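Local atomic coordinates of spore germination protein GerM (Bacillus subtilis subsp. subtilis str. 168, PDB entry 6GZB), a protein that is of unknown molecular function but affects both sporulation and germination, and is built from two tandem GerMN domains. Residues V52-Y57 and T148-I153; D228-A233 and T300-V305; L318-E321 and K325-E328; Y205-E208 and E213-V216. All blocks are in the same frame, centred on the assembly; numbering follows the deposited sequence.

Contact 1: residues V52-Y57 and T148-I153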
loop_
_atom_site.group_PDB
_atom_site.type_symbol
_atom_site.label_atom_id
_atom_site.label_comp_id
_atom_site.label_asym_id
_atom_site.label_seq_id
_atom_site.Cartn_x
_atom_site.Cartn_y
_atom_site.Cartn_z
ATOM N N VAL A 52 -11.900 -10.596 12.870
ATOM C CA VAL A 52 -10.701 -10.840 12.079
ATOM C C VAL A 52 -10.053 -9.504 11.705
ATOM O O VAL A 52 -10.746 -8.547 11.350
ATOM C CB VAL A 52 -11.048 -11.609 10.790
ATOM C CG1 VAL A 52 -9.786 -12.014 10.044
ATOM C CG2 VAL A 52 -11.874 -12.837 11.127
ATOM N N MET A 53 -8.734 -9.428 11.837
ATOM C CA MET A 53 -8.005 -8.211 11.503
ATOM C C MET A 53 -7.949 -8.047 9.984
ATOM O O MET A 53 -7.533 -8.949 9.276
ATOM C CB MET A 53 -6.586 -8.271 12.075
ATOM C CG MET A 53 -6.520 -8.295 13.601
ATOM S SD MET A 53 -7.553 -7.037 14.378
ATOM C CE MET A 53 -6.604 -5.556 14.051
ATOM N N ARG A 54 -8.388 -6.898 9.488
ATOM C CA ARG A 54 -8.547 -6.694 8.053
ATOM C C ARG A 54 -7.972 -5.339 7.630
ATOM O O ARG A 54 -8.131 -4.347 8.331
ATOM C CB ARG A 54 -10.031 -6.773 7.682
ATOM C CG ARG A 54 -10.285 -7.033 6.215
ATOM C CD ARG A 54 -9.910 -8.461 5.865
ATOM N NE ARG A 54 -10.874 -9.408 6.413
ATOM C CZ ARG A 54 -10.680 -10.719 6.487
ATOM N NH1 ARG A 54 -9.530 -11.248 6.091
ATOM N NH2 ARG A 54 -11.638 -11.503 6.956
ATOM N N GLU A 55 -7.337 -5.294 6.465
ATOM C CA GLU A 55 -6.869 -4.027 5.908
ATOM C C GLU A 55 -8.056 -3.218 5.389
ATOM O O GLU A 55 -8.846 -3.702 4.578
ATOM C CB GLU A 55 -5.854 -4.261 4.784
ATOM C CG GLU A 55 -4.478 -4.733 5.238
ATOM C CD GLU A 55 -3.510 -4.957 4.069
ATOM O OE1 GLU A 55 -3.836 -4.603 2.905
ATOM O OE2 GLU A 55 -2.396 -5.455 4.321
ATOM N N LEU A 56 -8.201 -2.000 5.894
ATOM C CA LEU A 56 -9.094 -1.021 5.286
ATOM C C LEU A 56 -8.268 0.144 4.765
ATOM O O LEU A 56 -7.498 0.750 5.510
ATOM C CB LEU A 56 -10.124 -0.520 6.295
ATOM C CG LEU A 56 -10.982 -1.578 6.983
ATOM C CD1 LEU A 56 -11.910 -0.901 7.985
ATOM C CD2 LEU A 56 -11.780 -2.382 5.969
ATOM N N TYR A 57 -8.441 0.465 3.488
ATOM C CA TYR A 57 -7.690 1.552 2.885
ATOM C C TYR A 57 -8.449 2.863 3.049
ATOM O O TYR A 57 -9.333 3.217 2.259
ATOM C CB TYR A 57 -7.337 1.234 1.422
ATOM C CG TYR A 57 -6.157 0.282 1.330
ATOM C CD1 TYR A 57 -6.317 -1.070 1.602
ATOM C CD2 TYR A 57 -4.864 0.765 1.215
ATOM C CE1 TYR A 57 -5.231 -1.931 1.634
ATOM C CE2 TYR A 57 -3.776 -0.089 1.249
ATOM C CZ TYR A 57 -3.964 -1.435 1.478
ATOM O OH TYR A 57 -2.868 -2.283 1.526
ATOM N N THR A 148 -8.131 -6.366 -3.078
ATOM C CA THR A 148 -7.009 -7.196 -3.505
ATOM C C THR A 148 -6.134 -7.666 -2.363
ATOM O O THR A 148 -5.139 -8.359 -2.587
ATOM C CB THR A 148 -6.130 -6.486 -4.561
ATOM O OG1 THR A 148 -5.778 -5.175 -4.114
ATOM C CG2 THR A 148 -6.888 -6.382 -5.884
ATOM N N GLN A 149 -6.512 -7.347 -1.130
ATOM C CA GLN A 149 -5.813 -7.938 0.012
ATOM C C GLN A 149 -6.097 -9.441 0.112
ATOM O O GLN A 149 -5.346 -10.176 0.727
ATOM C CB GLN A 149 -6.194 -7.242 1.323
ATOM C CG GLN A 149 -7.529 -7.676 1.903
ATOM C CD GLN A 149 -7.920 -6.833 3.097
ATOM O OE1 GLN A 149 -7.432 -7.058 4.199
ATOM N NE2 GLN A 149 -8.771 -5.831 2.878
ATOM N N PHE A 150 -7.219 -9.874 -0.449
ATOM C CA PHE A 150 -7.614 -11.274 -0.397
ATOM C C PHE A 150 -6.945 -12.077 -1.507
ATOM O O PHE A 150 -6.781 -11.598 -2.638
ATOM C CB PHE A 150 -9.126 -11.389 -0.535
ATOM C CG PHE A 150 -9.882 -10.672 0.532
ATOM C CD1 PHE A 150 -10.032 -11.237 1.784
ATOM C CD2 PHE A 150 -10.459 -9.436 0.283
ATOM C CE1 PHE A 150 -10.743 -10.580 2.775
ATOM C CE2 PHE A 150 -11.157 -8.766 1.273
ATOM C CZ PHE A 150 -11.282 -9.330 2.529
ATOM N N SER A 151 -6.462 -13.179 -1.252
ATOM C CA SER A 151 -5.668 -13.979 -2.187
ATOM C C SER A 151 -6.495 -14.403 -3.405
ATOM O O SER A 151 -5.947 -14.673 -4.465
ATOM C CB SER A 151 -5.070 -15.198 -1.484
ATOM O OG SER A 151 -6.092 -16.059 -1.040
ATOM N N SER A 152 -7.912 -14.503 -3.204
ATOM C CA SER A 152 -8.804 -14.877 -4.293
ATOM C C SER A 152 -9.103 -13.709 -5.237
ATOM O O SER A 152 -9.755 -13.903 -6.255
ATOM C CB SER A 152 -10.118 -15.416 -3.733
ATOM O OG SER A 152 -10.829 -14.411 -3.020
ATOM N N ILE A 153 -8.638 -12.508 -4.895
ATOM C CA ILE A 153 -8.883 -11.329 -5.725
ATOM C C ILE A 153 -7.573 -10.639 -6.111
ATOM O O ILE A 153 -6.820 -10.182 -5.245
ATOM C CB ILE A 153 -9.782 -10.321 -4.992
ATOM C CG1 ILE A 153 -11.091 -10.983 -4.568
ATOM C CG2 ILE A 153 -10.095 -9.138 -5.889
ATOM C CD1 ILE A 153 -11.897 -10.172 -3.576
#

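Contact 2: residues D228-A233 and T300-V305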
loop_
_atom_site.group_PDB
_atom_site.type_symbol
_atom_site.label_atom_id
_atom_site.label_comp_id
_atom_site.label_asym_id
_atom_site.label_seq_id
_atom_site.Cartn_x
_atom_site.Cartn_y
_atom_site.Cartn_z
ATOM N N ASP A 228 16.442 -2.694 -12.954
ATOM C CA ASP A 228 16.409 -3.381 -11.662
ATOM C C ASP A 228 15.549 -2.577 -10.680
ATOM O O ASP A 228 15.992 -1.562 -10.139
ATOM C CB ASP A 228 17.843 -3.526 -11.135
ATOM C CG ASP A 228 17.907 -4.074 -9.724
ATOM O OD1 ASP A 228 16.894 -4.601 -9.225
ATOM O OD2 ASP A 228 18.995 -3.998 -9.121
ATOM N N ASP A 229 14.309 -3.014 -10.484
ATOM C CA ASP A 229 13.360 -2.256 -9.661
ATOM C C ASP A 229 13.591 -2.447 -8.159
ATOM O O ASP A 229 13.078 -1.682 -7.333
ATOM C CB ASP A 229 11.921 -2.617 -10.022
ATOM C CG ASP A 229 11.466 -1.966 -11.327
ATOM O OD1 ASP A 229 12.007 -0.895 -11.684
ATOM O OD2 ASP A 229 10.611 -2.555 -12.022
ATOM N N ILE A 230 14.358 -3.472 -7.807
ATOM C CA ILE A 230 14.768 -3.668 -6.424
ATOM C C ILE A 230 15.739 -2.561 -6.016
ATOM O O ILE A 230 15.519 -1.839 -5.045
ATOM C CB ILE A 230 15.413 -5.049 -6.225
ATOM C CG1 ILE A 230 14.350 -6.148 -6.323
ATOM C CG2 ILE A 230 16.106 -5.114 -4.876
ATOM C CD1 ILE A 230 14.927 -7.530 -6.492
ATOM N N THR A 231 16.744 -2.339 -6.849
ATOM C CA THR A 231 17.685 -1.249 -6.639
ATOM C C THR A 231 17.013 0.120 -6.736
ATOM O O THR A 231 17.305 1.024 -5.951
ATOM C CB THR A 231 18.845 -1.336 -7.651
ATOM O OG1 THR A 231 19.566 -2.554 -7.438
ATOM C CG2 THR A 231 19.796 -0.163 -7.493
ATOM N N ALA A 232 16.137 0.287 -7.719
ATOM C CA ALA A 232 15.392 1.536 -7.868
ATOM C C ALA A 232 14.612 1.859 -6.591
ATOM O O ALA A 232 14.628 2.998 -6.115
ATOM C CB ALA A 232 14.443 1.444 -9.054
ATOM N N ALA A 233 13.896 0.865 -6.072
ATOM C CA ALA A 233 13.127 1.015 -4.830
ATOM C C ALA A 233 14.005 1.466 -3.667
ATOM O O ALA A 233 13.676 2.415 -2.953
ATOM C CB ALA A 233 12.430 -0.290 -4.485
ATOM N N THR A 300 8.096 -6.380 -1.220
ATOM C CA THR A 300 7.065 -7.412 -1.340
ATOM C C THR A 300 5.813 -6.945 -2.076
ATOM O O THR A 300 4.863 -7.706 -2.193
ATOM C CB THR A 300 6.646 -7.986 0.033
ATOM O OG1 THR A 300 6.138 -6.952 0.882
ATOM C CG2 THR A 300 7.815 -8.646 0.712
ATOM N N GLU A 301 5.788 -5.695 -2.541
ATOM C CA GLU A 301 4.775 -5.264 -3.507
ATOM C C GLU A 301 5.127 -5.720 -4.915
ATOM O O GLU A 301 4.274 -5.692 -5.795
ATOM C CB GLU A 301 4.634 -3.736 -3.541
ATOM C CG GLU A 301 4.046 -3.114 -2.296
ATOM C CD GLU A 301 2.607 -3.522 -2.023
ATOM O OE1 GLU A 301 2.201 -3.438 -0.845
ATOM O OE2 GLU A 301 1.876 -3.922 -2.951
ATOM N N GLN A 302 6.401 -5.964 -5.139
ATOM C CA GLN A 302 6.905 -6.349 -6.432
ATOM C C GLN A 302 6.618 -7.793 -6.702
ATOM O O GLN A 302 6.568 -8.586 -5.799
ATOM C CB GLN A 302 8.378 -6.046 -6.566
ATOM C CG GLN A 302 8.666 -4.569 -6.582
ATOM C CD GLN A 302 10.123 -4.218 -6.627
ATOM O OE1 GLN A 302 10.911 -4.963 -7.102
ATOM N NE2 GLN A 302 10.464 -3.075 -6.137
ATOM N N PRO A 303 6.416 -8.123 -7.972
ATOM C CA PRO A 303 6.079 -9.463 -8.431
ATOM C C PRO A 303 7.114 -10.477 -8.031
ATOM O O PRO A 303 8.285 -10.252 -8.213
ATOM C CB PRO A 303 6.019 -9.310 -9.947
ATOM C CG PRO A 303 6.018 -7.850 -10.207
ATOM C CD PRO A 303 6.765 -7.245 -9.086
ATOM N N ASP A 304 6.612 -11.543 -7.439
ATOM C CA ASP A 304 7.343 -12.696 -6.955
ATOM C C ASP A 304 8.286 -12.480 -5.780
ATOM O O ASP A 304 9.101 -13.321 -5.515
ATOM C CB ASP A 304 8.055 -13.441 -8.082
ATOM C CG ASP A 304 7.162 -13.712 -9.269
ATOM O OD1 ASP A 304 6.108 -14.321 -9.113
ATOM O OD2 ASP A 304 7.539 -13.314 -10.367
ATOM N N VAL A 305 8.180 -11.366 -5.077
ATOM C CA VAL A 305 9.028 -11.140 -3.934
ATOM C C VAL A 305 8.242 -11.512 -2.700
ATOM O O VAL A 305 7.208 -10.963 -2.456
ATOM C CB VAL A 305 9.501 -9.702 -3.843
ATOM C CG1 VAL A 305 10.256 -9.474 -2.559
ATOM C CG2 VAL A 305 10.341 -9.333 -5.027
#

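Contact 3: residues L318-E321 and K325-E328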
loop_
_atom_site.group_PDB
_atom_site.type_symbol
_atom_site.label_atom_id
_atom_site.label_comp_id
_atom_site.label_asym_id
_atom_site.label_seq_id
_atom_site.Cartn_x
_atom_site.Cartn_y
_atom_site.Cartn_z
ATOM N N LEU A 318 23.512 -7.383 10.730
ATOM C CA LEU A 318 22.556 -6.371 11.190
ATOM C C LEU A 318 21.702 -6.939 12.315
ATOM O O LEU A 318 21.340 -8.118 12.296
ATOM C CB LEU A 318 21.677 -5.862 10.047
ATOM C CG LEU A 318 22.438 -5.112 8.951
ATOM C CD1 LEU A 318 21.629 -5.085 7.669
ATOM C CD2 LEU A 318 22.807 -3.714 9.397
ATOM N N VAL A 319 21.425 -6.109 13.316
ATOM C CA VAL A 319 20.468 -6.467 14.347
ATOM C C VAL A 319 19.308 -5.486 14.331
ATOM O O VAL A 319 19.447 -4.360 13.883
ATOM C CB VAL A 319 21.112 -6.499 15.749
ATOM C CG1 VAL A 319 22.371 -7.357 15.733
ATOM C CG2 VAL A 319 21.449 -5.097 16.218
ATOM N N ASN A 320 18.155 -5.927 14.809
ATOM C CA ASN A 320 16.998 -5.048 14.895
ATOM C C ASN A 320 17.033 -4.288 16.219
ATOM O O ASN A 320 18.052 -4.274 16.908
ATOM C CB ASN A 320 15.703 -5.854 14.759
ATOM C CG ASN A 320 15.492 -6.825 15.908
ATOM O OD1 ASN A 320 16.179 -6.768 16.929
ATOM N ND2 ASN A 320 14.558 -7.743 15.731
ATOM N N GLU A 321 15.929 -3.633 16.565
ATOM C CA GLU A 321 15.916 -2.732 17.717
ATOM C C GLU A 321 15.912 -3.509 19.031
ATOM O O GLU A 321 16.293 -2.977 20.065
ATOM C CB GLU A 321 14.713 -1.786 17.644
ATOM C CG GLU A 321 14.643 -0.992 16.344
ATOM C CD GLU A 321 13.778 0.246 16.451
ATOM O OE1 GLU A 321 12.779 0.209 17.199
ATOM O OE2 GLU A 321 14.082 1.245 15.769
ATOM N N LYS A 325 19.719 -10.711 15.906
ATOM C CA LYS A 325 20.463 -10.805 14.653
ATOM C C LYS A 325 19.516 -11.131 13.508
ATOM O O LYS A 325 18.762 -12.092 13.573
ATOM C CB LYS A 325 21.554 -11.880 14.727
ATOM C CG LYS A 325 22.691 -11.566 15.673
ATOM C CD LYS A 325 23.888 -12.473 15.429
ATOM C CE LYS A 325 24.885 -12.371 16.575
ATOM N NZ LYS A 325 26.122 -13.157 16.324
ATOM N N LEU A 326 19.616 -10.361 12.436
ATOM C CA LEU A 326 18.785 -10.556 11.264
ATOM C C LEU A 326 19.534 -11.392 10.237
ATOM O O LEU A 326 20.061 -10.860 9.257
ATOM C CB LEU A 326 18.429 -9.203 10.658
ATOM C CG LEU A 326 17.631 -8.288 11.575
ATOM C CD1 LEU A 326 17.588 -6.880 11.007
ATOM C CD2 LEU A 326 16.231 -8.847 11.741
ATOM N N THR A 327 19.559 -12.702 10.455
ATOM C CA THR A 327 20.277 -13.609 9.569
ATOM C C THR A 327 19.319 -14.309 8.618
ATOM O O THR A 327 19.747 -14.956 7.673
ATOM C CB THR A 327 21.041 -14.698 10.359
ATOM O OG1 THR A 327 20.106 -15.586 10.982
ATOM C CG2 THR A 327 21.938 -14.085 11.416
ATOM N N GLU A 328 18.026 -14.250 8.919
ATOM C CA GLU A 328 17.030 -14.924 8.098
ATOM C C GLU A 328 16.210 -13.925 7.271
ATOM O O GLU A 328 16.168 -12.735 7.576
ATOM C CB GLU A 328 16.100 -15.771 8.966
ATOM C CG GLU A 328 16.780 -16.933 9.683
ATOM C CD GLU A 328 17.729 -17.705 8.785
ATOM O OE1 GLU A 328 17.242 -18.423 7.882
ATOM O OE2 GLU A 328 18.961 -17.569 8.971
HETATM O O HOH W 1 21.882 -9.042 8.866
#

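Contact 4: residues Y205-E208 and E213-V216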
loop_
_atom_site.group_PDB
_atom_site.type_symbol
_atom_site.label_atom_id
_atom_site.label_comp_id
_atom_site.label_asym_id
_atom_site.label_seq_id
_atom_site.Cartn_x
_atom_site.Cartn_y
_atom_site.Cartn_z
ATOM N N TYR A 205 6.606 5.112 2.440
ATOM C CA TYR A 205 7.229 6.083 3.309
ATOM C C TYR A 205 6.524 6.101 4.645
ATOM O O TYR A 205 5.482 5.475 4.821
ATOM C CB TYR A 205 7.198 7.472 2.670
ATOM C CG TYR A 205 7.985 7.554 1.393
ATOM C CD1 TYR A 205 9.371 7.571 1.415
ATOM C CD2 TYR A 205 7.348 7.602 0.165
ATOM C CE1 TYR A 205 10.100 7.662 0.239
ATOM C CE2 TYR A 205 8.065 7.655 -1.016
ATOM C CZ TYR A 205 9.436 7.714 -0.973
ATOM O OH TYR A 205 10.138 7.763 -2.149
ATOM N N LEU A 206 7.106 6.834 5.585
ATOM C CA LEU A 206 6.644 6.827 6.966
ATOM C C LEU A 206 5.833 8.083 7.248
ATOM O O LEU A 206 6.103 9.152 6.694
ATOM C CB LEU A 206 7.865 6.739 7.879
ATOM C CG LEU A 206 7.673 6.609 9.384
ATOM C CD1 LEU A 206 7.093 5.254 9.754
ATOM C CD2 LEU A 206 8.997 6.831 10.092
ATOM N N ALA A 207 4.706 7.903 7.914
ATOM C CA ALA A 207 3.927 9.024 8.423
ATOM C C ALA A 207 3.642 8.763 9.897
ATOM O O ALA A 207 3.898 7.670 10.402
ATOM C CB ALA A 207 2.627 9.164 7.663
ATOM N N GLU A 208 3.114 9.753 10.595
ATOM C CA GLU A 208 2.706 9.518 11.966
ATOM C C GLU A 208 1.675 10.515 12.421
ATOM O O GLU A 208 1.583 11.624 11.901
ATOM C CB GLU A 208 3.907 9.521 12.912
ATOM C CG GLU A 208 4.654 10.834 12.991
ATOM C CD GLU A 208 5.403 10.973 14.301
ATOM O OE1 GLU A 208 5.873 9.939 14.826
ATOM O OE2 GLU A 208 5.487 12.105 14.822
ATOM N N GLU A 213 3.001 5.600 14.245
ATOM C CA GLU A 213 3.606 5.591 12.926
ATOM C C GLU A 213 2.842 4.631 12.018
ATOM O O GLU A 213 2.323 3.613 12.465
ATOM C CB GLU A 213 5.053 5.108 13.012
ATOM C CG GLU A 213 6.020 6.040 13.718
ATOM C CD GLU A 213 7.425 5.458 13.773
ATOM O OE1 GLU A 213 7.548 4.235 13.975
ATOM O OE2 GLU A 213 8.400 6.203 13.545
ATOM N N TYR A 214 2.788 4.955 10.735
ATOM C CA TYR A 214 2.203 4.061 9.768
ATOM C C TYR A 214 2.850 4.251 8.405
ATOM O O TYR A 214 3.594 5.192 8.186
ATOM C CB TYR A 214 0.685 4.255 9.695
ATOM C CG TYR A 214 0.233 5.672 9.400
ATOM C CD1 TYR A 214 0.004 6.085 8.102
ATOM C CD2 TYR A 214 -0.079 6.554 10.426
ATOM C CE1 TYR A 214 -0.417 7.370 7.823
ATOM C CE2 TYR A 214 -0.552 7.828 10.160
ATOM C CZ TYR A 214 -0.715 8.231 8.858
ATOM O OH TYR A 214 -1.206 9.481 8.574
ATOM N N TYR A 215 2.678 3.267 7.541
ATOM C CA TYR A 215 3.424 3.215 6.307
ATOM C C TYR A 215 2.513 3.528 5.139
ATOM O O TYR A 215 1.450 2.935 5.002
ATOM C CB TYR A 215 4.085 1.847 6.157
ATOM C CG TYR A 215 5.120 1.612 7.240
ATOM C CD1 TYR A 215 6.410 2.110 7.105
ATOM C CD2 TYR A 215 4.757 1.063 8.462
ATOM C CE1 TYR A 215 7.336 1.974 8.115
ATOM C CE2 TYR A 215 5.677 0.931 9.485
ATOM C CZ TYR A 215 6.959 1.409 9.309
ATOM O OH TYR A 215 7.888 1.258 10.304
ATOM N N VAL A 216 2.916 4.517 4.349
ATOM C CA VAL A 216 2.104 5.050 3.274
ATOM C C VAL A 216 2.736 4.725 1.922
ATOM O O VAL A 216 3.902 5.058 1.669
ATOM C CB VAL A 216 1.999 6.578 3.384
ATOM C CG1 VAL A 216 1.166 7.137 2.238
ATOM C CG2 VAL A 216 1.417 6.967 4.732
#

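Contact 1: residues V52-Y57 and T148-I153
Gln149 NE2 donates to Glu55 O over 2.7 Å and also to Thr146 O, at the end of helix 136-147. In the first bond the donor lies in the carbonyl plane of Glu55, on a lone pair. The other end of the same amide completes a ring: Gln149 OE1 accepts from Glu55 N at 2.9 Å, again in plane and on a lone pair. Two bonds to one strand residue and a third to the helix fix the rotation of the amide. Gln149 reaches the strand with CG between its backbone N and carbonyl carbon (chi1 79°) and the rest of the chain extended. Strand 51-60 pairs with strand 65-73 through Val52, Arg54 and Leu56. The glutamine pairs with both the N-H and the C=O of Glu55, much as a neighbouring strand would. This ties the sheet to the loop between helix 136-147 and strand 155-160 in the first GerMN domain. Glu55 CB packs on Gln149 OE1 at 3.3 Å, and Tyr57 OH donates a hydrogen bond to Glu55 OE1 (2.9 Å) from above the carboxylate plane. Arg54 crosses the glutamine at about a right angle, its CD 3.3 Å from Gln149 OE1. Its guanidinium has Phe150 CE1 over one face and Val52 CG1 over the opposite one. The Phe150 ring is inclined 51° to that plane. The ring also touches Thr78 and Ala79 of helix 78-84.

Contact 2: residues D228-A233 and T300-V305
The amide of Gln302 fits against the first turn of helix 229-239. Gln302 NE2 donates to Asp229 O at 3.2 Å from well above the carbonyl plane, 69° out of it. Ala233 N, the regular helical donor, reaches Asp229 O from the opposite face at 3.0 Å. One carbonyl therefore serves two donors. Around this bond the packing is close: Gln302 NE2 lies 3.8 Å from Ala233 CB, and Gln302 OE1 lies 3.7 Å from Ile230 CG1. Leu201 of strand 198-208 touches Asp229, Ala233 and Gln302 together. With the Gln302 amide gone, as in an alanine here, Asp229 O would probably keep its helical donor but lose its link to the loop, leaving a gap beside Ile230 and Ala233. The far side is looser. Pro303 and Asp304 are exposed and make no contact with the helix segment. They occupy the middle of a type II turn closed by Val305 N and Gln302 O. Asp228 caps the helix start, its OD1 taking weak bonds from Ile230 N and Thr231 N. In the second GerMN domain this joins a capped helix N-terminus to the type II turn that leads from helix 289-299 into strand 307-312.

Contact 3: residues L318-E321 and K325-E328
Leu326 CD1 lies over one face of the Val319-Asn320 peptide, about 4.0 Å from both Val319 C and Asn320 N. The preceding peptide is met differently. Leu318 O accepts from Leu326 N at 2.8 Å; the bond is nearly straight at the hydrogen (172°), and the donor is tilted only 16° from the carbonyl plane. A water closes the same pair on its other side. It accepts from Leu318 N at 3.0 Å and donates to Leu326 O at 2.6 Å. Where a regular antiparallel ladder would have a direct bond, this water stands between the two groups instead. Only one bridge forms, between Val319 and Lys325. Next to it Val319 CG1 rests on Lys325 CA at 4.1 Å.

The Leu326 side chain lies against the 318-320 backbone. With CG beside its own backbone N (chi1 -62°), its CD1 also approaches Leu318 CB, and its CD2 faces Asn320 CB. A serine in place of Leu326 would probably keep the backbone bond but strip the apolar cover from the Val319-Asn320 peptide and leave Leu318 CB with a gap. The polar end of Asn320 turns to the connecting residues, where OD1 accepts from Glu324 N, within the connecting turn. The whole segment is a hairpin-like loop between strand 307-312 and strand 330-331. Val319 is backbone-bonded to Lys285 and Ile287, Leu318 packs on Val310 and Val312 of strand 307-312, and Leu326 reaches Leu292 of helix 289-299.

Contact 4: residues Y205-E208 and E213-V216
Tyr214 lays its ring over the methyl of Ala207, its partner across the hairpin. From CB, the ring is set by CG standing between the backbone N and the carbonyl carbon (chi1 56°), which turns it across toward the other strand. CD1 comes near Ala207 CB, and CE1 is the closest ring atom to that methyl, at 3.5 Å. CZ follows at 3.7 Å. The methyl sits 3.9 Å from the ring centroid and 27° off its normal, a CH-pi contact. On the other side of the ring axis, CD2 nears Ala207 O, and CE2 nears Glu208 CA. At the tip, OH is still near Ala207 CB and hydrogen-bonds to Asp60 OD2, on strand 51-60 of the first GerMN domain. Ala207 CB also touches Val216 CG2.

The backbone ladder is antiparallel but twisted, the segments' directions 140° apart. Ala207 and Tyr214 form one hydrogen-bonded pair, Tyr205 and Val216 the next. On the other sheet face, Leu206 runs beside Tyr215, with Leu206 CD1 3.7 Å from Tyr215 CE1. Leu206 CD2 lies 3.6 Å from Glu213 OE2. Toward the hairpin end the chemistry changes. Glu208 is poorly ordered, so the 4.7 Å between Glu208 OE1 and Glu213 OE2 is approximate. Glu290 of helix 289-299 brings its OE2 close to Glu213 OE1. With carboxylates this near, Glu213 or Glu290 may hold a proton more readily than usual.

How the contacts relate
Contacts 1 and 2 both use the loop after a long helix, 136-147 or 289-299. That loop meets a strand in contact 1 and a helix start in contact 2. Gln149 grips both backbone groups of Glu55, while Gln302 gives a single bond to Asp229 O; the two glutamines are one place out of step. The centres are 21 Å apart. Contact 4 has its nearest atoms about 7 Å from contact 1 and about 6 Å from contact 2. Its strand 213-223 is followed in the chain by helix 229-239 of contact 2. Contact 3 is farthest from contact 1, 29 Å between centres, but comes within about 7 Å of contact 4 at the nearest atoms. Glu290 of helix 289-299 touches Glu321, Leu206 and Tyr215.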